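Local coordinates for protein PppA (Pseudomonas aeruginosa, PDB 6JKV) that probably removes phosphate from serine and threonine residues of proteins as a manganese-binding PP2C-family phosphatase that regulates type VI secretion, at residues A[231-242]-A[253-261]; A[140-148]-A[201-212]. One frame throughout, in Å; residues are numbered along the deposited sequence.

Interaction 1: residues A[231-242]-A[253-261]; sequences HSDPYAVVRSLV and NITALVVRA
Val258 holds CG1 anti to its backbone N (chi1 166°), which leaves CG2 beside that N, and the two methyls fork against the helix: CG1 meets Pro234 CB at 3.7 Å, while CG2 meets Val237 CG1 at 3.6 Å. The contact is the helix-on-sheet packing of the PP2C beta sandwich, in which helix 234-247 lies on an outer sheet face. The segments run nearly antiparallel (155°) with axes 7.7 Å apart, a close approach that the small side chains Pro234 and Ala256 permit. Val238 and Val258 pass one another head to tail, Val238 CG1 only 3.5 Å from Val258 CG2, tighter than usual van der Waals contact. Ala256, with only a methyl to offer, takes Leu241 CD1 at 4.0 Å from its CB. Ile254 lays CD1 against the backbone of Val242; Leu225 and Leu229 of helix 222-229 help enclose this apolar layer. At the start of the helix, Asp233 caps it by accepting from Ala236 N. Polar chemistry appears at the partly exposed end, where Arg260, bent at chi3 (-81°), donates from NH2 to His231 O at 2.8 Å, above the carbonyl plane; a water donates to that same oxygen and accepts from Arg260 NE at 3.1 Å.

Interaction 2: residues A[140-148]-A[201-212]; sequences DSRLYRLRG and LHVLPGDSFLLC
Two antiparallel neighbours in one sheet of the PP2C beta sandwich, strands 142-147 and 208-212, form this contact, and residues 201-207, leading into strand 208-212, supply partners for Arg145 and Arg147. Arg142 with Cys212, Tyr144 with Leu210 and Leu146 with Ser208 are the hydrogen-bonded pairs, each with two backbone bonds; the straightest is Tyr144 N to Leu210 O, at 2.8 Å and 165°. Between them Leu143 faces Leu211 and Arg145 faces Phe209 as non-hydrogen-bonded pairs. Leu143 CD1 lies beside Leu211 CD1 (3.8 Å), while Leu143 CD2 meets Leu201 CD1 tip to tip at 4.0 Å, which links this strand to the opposing sheet. On the other face the Tyr144 ring lies alongside Leu210, with Cys212 SG at its edge, on the side covered by helices 214-217 and 222-229. At the metal-proximal end, Ser141 OG is bonded to Thr122, near the manganese ligand Asp61.

The far end is polar. The Arg145 guanidinium has Leu201 CD2 over one face and Arg147 NH1 over the other; the carboxylates of Glu152, bridged to Arg145, and Asp207, bridged to Arg147, probably offset the like charges. With CG anti to the backbone N (chi1 174°) and a bend at chi3 (-78°), Arg147 grips Asp207 side-on: NE meets OD1 at 2.9 Å, nearly straight, and NH2 uses the syn lone pair of OD2 at 2.7 Å. The same NH2 also donates to His202 O, and Leu204 CD1 sits over the guanidinium centre. Asp207 OD2 also braces the type II turn from Leu204 to Asp207, taking Leu204 N from above its carboxylate plane at 2.8 Å.

Both contacts are largely buried and meet in one five-stranded sheet, where strands 254-261 and 208-212 are neighbours: Leu257 O to Leu211 N and Val259 O to Phe209 N are probable hydrogen bonds, each 2.8 Å. Interaction 2 runs within the sheet and is built on regular backbone bonding; interaction 1 lays a helix along one face of that sheet and depends mainly on methyl packing. Helix 222-229 touches both. Each ends in arginine chemistry, but Arg260 meets a backbone carbonyl and a water, whereas Arg147 adds a salt bridge to Asp207 to its carbonyl bond. At the other end, the side chains of Ser141 and Ile254 merely lie near a manganese ion, about 6 and 8 Å away; Asp61, Asp214 and Asp252 are ligands.

Interaction 1: residues A[231-242]-A[253-261]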
loop_
_atom_site.group_PDB
_atom_site.type_symbol
_atom_site.label_atom_id
_atom_site.label_comp_id
_atom_site.label_asym_id
_atom_site.label_seq_id
_atom_site.Cartn_x
_atom_site.Cartn_y
_atom_site.Cartn_z
ATOM N N HIS A 231 2.458 -0.146 19.685
ATOM C CA HIS A 231 3.615 0.591 20.244
ATOM C C HIS A 231 3.581 2.035 19.742
ATOM O O HIS A 231 2.926 2.318 18.712
ATOM C CB HIS A 231 4.925 -0.134 19.916
ATOM C CG HIS A 231 5.026 -1.468 20.577
ATOM N ND1 HIS A 231 4.492 -2.621 20.026
ATOM C CD2 HIS A 231 5.559 -1.836 21.765
ATOM C CE1 HIS A 231 4.700 -3.636 20.843
ATOM N NE2 HIS A 231 5.348 -3.183 21.919
ATOM N N SER A 232 4.254 2.917 20.478
ATOM C CA SER A 232 4.117 4.388 20.349
ATOM C C SER A 232 4.882 4.897 19.129
ATOM O O SER A 232 4.499 5.956 18.601
ATOM C CB SER A 232 4.593 5.079 21.591
ATOM O OG SER A 232 6.007 4.998 21.691
ATOM N N ASP A 233 5.934 4.190 18.714
ATOM C CA ASP A 233 6.919 4.731 17.752
ATOM C C ASP A 233 6.788 4.043 16.396
ATOM O O ASP A 233 7.186 2.888 16.246
ATOM C CB ASP A 233 8.326 4.587 18.319
ATOM C CG ASP A 233 9.348 5.038 17.311
ATOM O OD1 ASP A 233 9.101 6.078 16.676
ATOM O OD2 ASP A 233 10.343 4.311 17.137
ATOM N N PRO A 234 6.265 4.733 15.357
ATOM C CA PRO A 234 6.094 4.117 14.040
ATOM C C PRO A 234 7.405 3.603 13.429
ATOM O O PRO A 234 7.377 2.599 12.771
ATOM C CB PRO A 234 5.491 5.240 13.185
ATOM C CG PRO A 234 4.850 6.159 14.194
ATOM C CD PRO A 234 5.774 6.119 15.388
ATOM N N TYR A 235 8.525 4.282 13.679
ATOM C CA TYR A 235 9.856 3.897 13.139
ATOM C C TYR A 235 10.257 2.517 13.674
ATOM O O TYR A 235 10.676 1.649 12.869
ATOM C CB TYR A 235 10.898 4.941 13.532
ATOM C CG TYR A 235 12.268 4.769 12.925
ATOM C CD1 TYR A 235 13.185 3.856 13.438
ATOM C CD2 TYR A 235 12.654 5.529 11.836
ATOM C CE1 TYR A 235 14.444 3.709 12.884
ATOM C CE2 TYR A 235 13.915 5.405 11.280
ATOM C CZ TYR A 235 14.810 4.484 11.797
ATOM O OH TYR A 235 16.051 4.343 11.248
ATOM N N ALA A 236 10.188 2.333 14.996
ATOM C CA ALA A 236 10.487 1.037 15.645
ATOM C C ALA A 236 9.460 -0.003 15.189
ATOM O O ALA A 236 9.850 -1.160 15.006
ATOM C CB ALA A 236 10.495 1.174 17.149
ATOM N N VAL A 237 8.204 0.405 14.991
ATOM C CA VAL A 237 7.097 -0.532 14.649
ATOM C C VAL A 237 7.350 -1.117 13.259
ATOM O O VAL A 237 7.345 -2.344 13.128
ATOM C CB VAL A 237 5.719 0.145 14.761
ATOM C CG1 VAL A 237 4.660 -0.633 14.015
ATOM C CG2 VAL A 237 5.298 0.335 16.203
ATOM N N VAL A 238 7.604 -0.277 12.254
ATOM C CA VAL A 238 7.832 -0.765 10.867
ATOM C C VAL A 238 9.070 -1.663 10.870
ATOM O O VAL A 238 9.020 -2.709 10.230
ATOM C CB VAL A 238 7.940 0.380 9.840
ATOM C CG1 VAL A 238 6.617 1.130 9.728
ATOM C CG2 VAL A 238 9.077 1.341 10.150
ATOM N N ARG A 239 10.130 -1.285 11.585
ATOM C CA ARG A 239 11.379 -2.090 11.625
ATOM C C ARG A 239 11.118 -3.424 12.328
ATOM O O ARG A 239 11.725 -4.433 11.924
ATOM C CB ARG A 239 12.519 -1.323 12.299
ATOM C CG ARG A 239 13.526 -0.776 11.302
ATOM C CD ARG A 239 13.931 0.630 11.637
ATOM N NE ARG A 239 14.576 1.282 10.506
ATOM C CZ ARG A 239 14.022 2.216 9.738
ATOM N NH1 ARG A 239 12.779 2.623 9.939
ATOM N NH2 ARG A 239 14.712 2.737 8.740
ATOM N N SER A 240 10.260 -3.446 13.351
ATOM C CA SER A 240 9.914 -4.693 14.083
ATOM C C SER A 240 9.047 -5.586 13.188
ATOM O O SER A 240 9.227 -6.822 13.213
ATOM C CB SER A 240 9.244 -4.399 15.382
ATOM O OG SER A 240 10.042 -3.527 16.165
ATOM N N LEU A 241 8.146 -4.993 12.405
ATOM C CA LEU A 241 7.303 -5.772 11.464
ATOM C C LEU A 241 8.195 -6.470 10.439
ATOM O O LEU A 241 8.046 -7.697 10.254
ATOM C CB LEU A 241 6.306 -4.845 10.772
ATOM C CG LEU A 241 5.125 -4.388 11.621
ATOM C CD1 LEU A 241 4.405 -3.238 10.931
ATOM C CD2 LEU A 241 4.175 -5.547 11.881
ATOM N N VAL A 242 9.095 -5.713 9.810
ATOM C CA VAL A 242 10.005 -6.250 8.763
ATOM C C VAL A 242 10.899 -7.317 9.409
ATOM O O VAL A 242 11.066 -8.390 8.793
ATOM C CB VAL A 242 10.802 -5.121 8.082
ATOM C CG1 VAL A 242 11.923 -5.656 7.206
ATOM C CG2 VAL A 242 9.875 -4.215 7.281
ATOM N N ASN A 253 9.430 -9.590 -1.206
ATOM C CA ASN A 253 9.740 -8.194 -0.813
ATOM C C ASN A 253 8.751 -7.831 0.294
ATOM O O ASN A 253 7.554 -8.120 0.141
ATOM C CB ASN A 253 9.619 -7.208 -1.973
ATOM C CG ASN A 253 10.481 -7.558 -3.171
ATOM O OD1 ASN A 253 10.187 -7.131 -4.286
ATOM N ND2 ASN A 253 11.554 -8.306 -2.952
ATOM N N ILE A 254 9.232 -7.247 1.381
ATOM C CA ILE A 254 8.379 -6.933 2.554
ATOM C C ILE A 254 8.519 -5.443 2.832
ATOM O O ILE A 254 9.646 -4.995 3.077
ATOM C CB ILE A 254 8.744 -7.808 3.769
ATOM C CG1 ILE A 254 8.000 -7.337 5.018
ATOM C CG2 ILE A 254 10.248 -7.870 3.986
ATOM C CD1 ILE A 254 7.892 -8.402 6.088
ATOM N N THR A 255 7.403 -4.718 2.759
ATOM C CA THR A 255 7.363 -3.266 3.027
ATOM C C THR A 255 6.280 -2.985 4.066
ATOM O O THR A 255 5.187 -3.579 3.968
ATOM C CB THR A 255 7.122 -2.469 1.742
ATOM O OG1 THR A 255 8.121 -2.859 0.801
ATOM C CG2 THR A 255 7.181 -0.972 1.977
ATOM N N ALA A 256 6.590 -2.115 5.022
ATOM C CA ALA A 256 5.648 -1.664 6.061
ATOM C C ALA A 256 5.756 -0.148 6.180
ATOM O O ALA A 256 6.881 0.390 6.163
ATOM C CB ALA A 256 5.930 -2.356 7.373
ATOM N N LEU A 257 4.603 0.504 6.247
ATOM C CA LEU A 257 4.496 1.964 6.457
ATOM C C LEU A 257 3.431 2.194 7.524
ATOM O O LEU A 257 2.277 1.748 7.325
ATOM C CB LEU A 257 4.135 2.635 5.132
ATOM C CG LEU A 257 4.481 4.116 5.024
ATOM C CD1 LEU A 257 4.764 4.508 3.574
ATOM C CD2 LEU A 257 3.348 4.945 5.600
ATOM N N VAL A 258 3.821 2.829 8.628
ATOM C CA VAL A 258 2.921 3.059 9.789
ATOM C C VAL A 258 2.672 4.559 9.915
ATOM O O VAL A 258 3.630 5.343 9.804
ATOM C CB VAL A 258 3.466 2.435 11.086
ATOM C CG1 VAL A 258 2.735 2.962 12.318
ATOM C CG2 VAL A 258 3.369 0.923 11.015
ATOM N N VAL A 259 1.408 4.915 10.106
ATOM C CA VAL A 259 0.961 6.309 10.332
ATOM C C VAL A 259 0.227 6.339 11.672
ATOM O O VAL A 259 -0.617 5.451 11.924
ATOM C CB VAL A 259 0.066 6.803 9.183
ATOM C CG1 VAL A 259 -0.348 8.253 9.371
ATOM C CG2 VAL A 259 0.744 6.623 7.834
ATOM N N ARG A 260 0.531 7.340 12.490
ATOM C CA ARG A 260 -0.133 7.539 13.795
ATOM C C ARG A 260 -0.714 8.951 13.858
ATOM O O ARG A 260 0.016 9.901 13.554
ATOM C CB ARG A 260 0.845 7.309 14.946
ATOM C CG ARG A 260 0.200 7.484 16.314
ATOM C CD ARG A 260 1.149 7.122 17.426
ATOM N NE ARG A 260 1.208 5.686 17.655
ATOM C CZ ARG A 260 0.309 4.995 18.336
ATOM N NH1 ARG A 260 -0.764 5.598 18.828
ATOM N NH2 ARG A 260 0.489 3.696 18.520
ATOM N N ALA A 261 -1.979 9.060 14.269
ATOM C CA ALA A 261 -2.703 10.337 14.419
ATOM C C ALA A 261 -2.634 10.804 15.875
ATOM O O ALA A 261 -2.731 9.947 16.777
ATOM C CB ALA A 261 -4.128 10.167 13.968
HETATM O O HOH W 1 3.076 3.703 16.246
#

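Interaction 2: residues A[140-148]-A[201-212]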
loop_
_atom_site.group_PDB
_atom_site.type_symbol
_atom_site.label_atom_id
_atom_site.label_comp_id
_atom_site.label_asym_id
_atom_site.label_seq_id
_atom_site.Cartn_x
_atom_site.Cartn_y
_atom_site.Cartn_z
ATOM N N ASP A 140 -3.353 -6.534 -3.768
ATOM C CA ASP A 140 -3.355 -7.315 -2.503
ATOM C C ASP A 140 -2.400 -6.668 -1.495
ATOM O O ASP A 140 -1.978 -7.357 -0.545
ATOM C CB ASP A 140 -2.982 -8.775 -2.758
ATOM C CG ASP A 140 -1.625 -8.958 -3.421
ATOM O OD1 ASP A 140 -0.942 -7.951 -3.655
ATOM O OD2 ASP A 140 -1.267 -10.110 -3.711
ATOM N N SER A 141 -2.039 -5.403 -1.714
ATOM C CA SER A 141 -1.402 -4.549 -0.687
ATOM C C SER A 141 -2.515 -3.970 0.190
ATOM O O SER A 141 -3.586 -3.616 -0.358
ATOM C CB SER A 141 -0.552 -3.482 -1.309
ATOM O OG SER A 141 0.585 -4.031 -1.959
ATOM N N ARG A 142 -2.289 -3.921 1.498
ATOM C CA ARG A 142 -3.373 -3.722 2.481
ATOM C C ARG A 142 -3.168 -2.418 3.251
ATOM O O ARG A 142 -2.007 -1.948 3.413
ATOM C CB ARG A 142 -3.457 -4.919 3.428
ATOM C CG ARG A 142 -3.966 -6.181 2.753
ATOM C CD ARG A 142 -3.782 -7.394 3.631
ATOM N NE ARG A 142 -4.269 -8.606 2.990
ATOM C CZ ARG A 142 -4.654 -9.698 3.637
ATOM N NH1 ARG A 142 -4.628 -9.735 4.959
ATOM N NH2 ARG A 142 -5.074 -10.749 2.958
ATOM N N LEU A 143 -4.290 -1.848 3.681
ATOM C CA LEU A 143 -4.350 -0.851 4.767
ATOM C C LEU A 143 -5.142 -1.445 5.931
ATOM O O LEU A 143 -6.275 -1.935 5.707
ATOM C CB LEU A 143 -5.011 0.429 4.273
ATOM C CG LEU A 143 -5.370 1.395 5.394
ATOM C CD1 LEU A 143 -4.126 2.128 5.878
ATOM C CD2 LEU A 143 -6.446 2.360 4.946
ATOM N N TYR A 144 -4.548 -1.388 7.120
ATOM C CA TYR A 144 -5.198 -1.729 8.403
ATOM C C TYR A 144 -5.308 -0.476 9.271
ATOM O O TYR A 144 -4.473 0.431 9.151
ATOM C CB TYR A 144 -4.391 -2.768 9.174
ATOM C CG TYR A 144 -4.290 -4.135 8.553
ATOM C CD1 TYR A 144 -3.316 -4.416 7.607
ATOM C CD2 TYR A 144 -5.122 -5.164 8.956
ATOM C CE1 TYR A 144 -3.196 -5.683 7.061
ATOM C CE2 TYR A 144 -5.011 -6.433 8.423
ATOM C CZ TYR A 144 -4.042 -6.694 7.474
ATOM O OH TYR A 144 -3.906 -7.950 6.951
ATOM N N ARG A 145 -6.311 -0.453 10.140
ATOM C CA ARG A 145 -6.419 0.581 11.193
ATOM C C ARG A 145 -6.349 -0.094 12.559
ATOM O O ARG A 145 -7.084 -1.059 12.779
ATOM C CB ARG A 145 -7.709 1.382 11.045
ATOM C CG ARG A 145 -8.013 2.246 12.262
ATOM C CD ARG A 145 -9.210 3.141 12.080
ATOM N NE ARG A 145 -10.423 2.364 11.915
ATOM C CZ ARG A 145 -11.604 2.873 11.592
ATOM N NH1 ARG A 145 -11.732 4.174 11.393
ATOM N NH2 ARG A 145 -12.639 2.069 11.435
ATOM N N LEU A 146 -5.477 0.406 13.431
ATOM C CA LEU A 146 -5.459 0.037 14.861
ATOM C C LEU A 146 -6.147 1.147 15.648
ATOM O O LEU A 146 -5.670 2.298 15.615
ATOM C CB LEU A 146 -4.018 -0.157 15.332
ATOM C CG LEU A 146 -3.873 -0.652 16.767
ATOM C CD1 LEU A 146 -4.176 -2.138 16.839
ATOM C CD2 LEU A 146 -2.482 -0.368 17.300
ATOM N N ARG A 147 -7.235 0.803 16.329
ATOM C CA ARG A 147 -7.989 1.731 17.193
ATOM C C ARG A 147 -8.356 1.004 18.487
ATOM O O ARG A 147 -8.907 -0.099 18.413
ATOM C CB ARG A 147 -9.234 2.230 16.461
ATOM C CG ARG A 147 -10.156 3.082 17.319
ATOM C CD ARG A 147 -11.338 3.556 16.495
ATOM N NE ARG A 147 -11.002 4.671 15.623
ATOM C CZ ARG A 147 -11.845 5.255 14.770
ATOM N NH1 ARG A 147 -13.084 4.817 14.653
ATOM N NH2 ARG A 147 -11.448 6.276 14.035
ATOM N N GLY A 148 -8.047 1.620 19.628
ATOM C CA GLY A 148 -8.300 1.037 20.959
ATOM C C GLY A 148 -7.680 -0.341 21.114
ATOM O O GLY A 148 -8.307 -1.202 21.743
ATOM N N LEU A 201 -12.571 7.187 5.861
ATOM C CA LEU A 201 -12.264 6.933 7.289
ATOM C C LEU A 201 -12.461 8.226 8.069
ATOM O O LEU A 201 -12.026 9.282 7.601
ATOM C CB LEU A 201 -10.823 6.436 7.428
ATOM C CG LEU A 201 -10.494 5.107 6.747
ATOM C CD1 LEU A 201 -8.985 4.927 6.642
ATOM C CD2 LEU A 201 -11.115 3.940 7.499
ATOM N N HIS A 202 -13.124 8.124 9.215
ATOM C CA HIS A 202 -13.112 9.159 10.268
ATOM C C HIS A 202 -11.938 8.858 11.200
ATOM O O HIS A 202 -11.888 7.758 11.756
ATOM C CB HIS A 202 -14.463 9.198 10.977
ATOM C CG HIS A 202 -14.442 9.965 12.253
ATOM N ND1 HIS A 202 -14.376 11.350 12.299
ATOM C CD2 HIS A 202 -14.452 9.543 13.532
ATOM C CE1 HIS A 202 -14.354 11.744 13.554
ATOM N NE2 HIS A 202 -14.414 10.661 14.327
ATOM N N VAL A 203 -11.010 9.798 11.319
ATOM C CA VAL A 203 -9.763 9.618 12.113
ATOM C C VAL A 203 -9.992 10.195 13.508
ATOM O O VAL A 203 -10.508 11.324 13.614
ATOM C CB VAL A 203 -8.547 10.278 11.442
ATOM C CG1 VAL A 203 -7.262 9.830 12.117
ATOM C CG2 VAL A 203 -8.516 9.994 9.948
ATOM N N LEU A 204 -9.634 9.423 14.530
ATOM C CA LEU A 204 -9.605 9.893 15.933
ATOM C C LEU A 204 -8.160 10.010 16.393
ATOM O O LEU A 204 -7.304 9.233 15.964
ATOM C CB LEU A 204 -10.368 8.906 16.821
ATOM C CG LEU A 204 -11.886 8.947 16.693
ATOM C CD1 LEU A 204 -12.516 7.870 17.558
ATOM C CD2 LEU A 204 -12.421 10.328 17.052
ATOM N N PRO A 205 -7.859 10.961 17.307
ATOM C CA PRO A 205 -6.550 10.998 17.951
ATOM C C PRO A 205 -6.270 9.629 18.583
ATOM O O PRO A 205 -7.149 9.091 19.231
ATOM C CB PRO A 205 -6.679 12.110 19.002
ATOM C CG PRO A 205 -7.796 12.988 18.470
ATOM C CD PRO A 205 -8.754 12.024 17.797
ATOM N N GLY A 206 -5.078 9.091 18.335
ATOM C CA GLY A 206 -4.652 7.790 18.867
ATOM C C GLY A 206 -4.811 6.675 17.855
ATOM O O GLY A 206 -4.326 5.558 18.151
ATOM N N ASP A 207 -5.478 6.940 16.724
ATOM C CA ASP A 207 -5.617 5.959 15.621
ATOM C C ASP A 207 -4.238 5.677 15.038
ATOM O O ASP A 207 -3.423 6.607 14.982
ATOM C CB ASP A 207 -6.535 6.457 14.505
ATOM C CG ASP A 207 -8.010 6.373 14.845
ATOM O OD1 ASP A 207 -8.336 5.889 15.948
ATOM O OD2 ASP A 207 -8.825 6.806 13.999
ATOM N N SER A 208 -4.012 4.427 14.634
ATOM C CA SER A 208 -2.812 3.971 13.897
ATOM C C SER A 208 -3.260 3.331 12.587
ATOM O O SER A 208 -4.392 2.807 12.531
ATOM C CB SER A 208 -2.002 2.987 14.696
ATOM O OG SER A 208 -1.019 3.653 15.460
ATOM N N PHE A 209 -2.378 3.358 11.597
ATOM C CA PHE A 209 -2.627 2.789 10.256
ATOM C C PHE A 209 -1.379 2.054 9.802
ATOM O O PHE A 209 -0.266 2.529 10.059
ATOM C CB PHE A 209 -3.004 3.882 9.260
ATOM C CG PHE A 209 -4.194 4.694 9.683
ATOM C CD1 PHE A 209 -5.476 4.247 9.433
ATOM C CD2 PHE A 209 -4.025 5.903 10.332
ATOM C CE1 PHE A 209 -6.573 4.999 9.818
ATOM C CE2 PHE A 209 -5.124 6.660 10.710
ATOM C CZ PHE A 209 -6.392 6.206 10.453
ATOM N N LEU A 210 -1.585 0.923 9.143
ATOM C CA LEU A 210 -0.503 0.148 8.506
ATOM C C LEU A 210 -0.840 -0.046 7.031
ATOM O O LEU A 210 -1.890 -0.637 6.737
ATOM C CB LEU A 210 -0.355 -1.204 9.206
ATOM C CG LEU A 210 0.518 -2.202 8.449
ATOM C CD1 LEU A 210 1.979 -1.788 8.534
ATOM C CD2 LEU A 210 0.319 -3.613 8.972
ATOM N N LEU A 211 0.027 0.467 6.166
ATOM C CA LEU A 211 0.067 0.130 4.728
ATOM C C LEU A 211 1.180 -0.903 4.536
ATOM O O LEU A 211 2.310 -0.697 5.055
ATOM C CB LEU A 211 0.338 1.392 3.908
ATOM C CG LEU A 211 -0.730 2.483 3.958
ATOM C CD1 LEU A 211 -0.633 3.332 5.221
ATOM C CD2 LEU A 211 -0.608 3.378 2.730
ATOM N N CYS A 212 0.894 -1.988 3.825
ATOM C CA CYS A 212 1.907 -3.050 3.646
ATOM C C CYS A 212 1.687 -3.791 2.334
ATOM O O CYS A 212 0.561 -3.787 1.795
ATOM C CB CYS A 212 1.922 -4.017 4.828
ATOM S SG CYS A 212 0.460 -5.076 4.993
HETATM O O HOH W 2 -9.879 6.412 11.147
HETATM O O HOH W 3 -13.649 5.744 10.245
HETATM O O HOH W 4 -3.482 3.222 17.502
HETATM O O HOH W 5 -6.873 4.182 19.738
#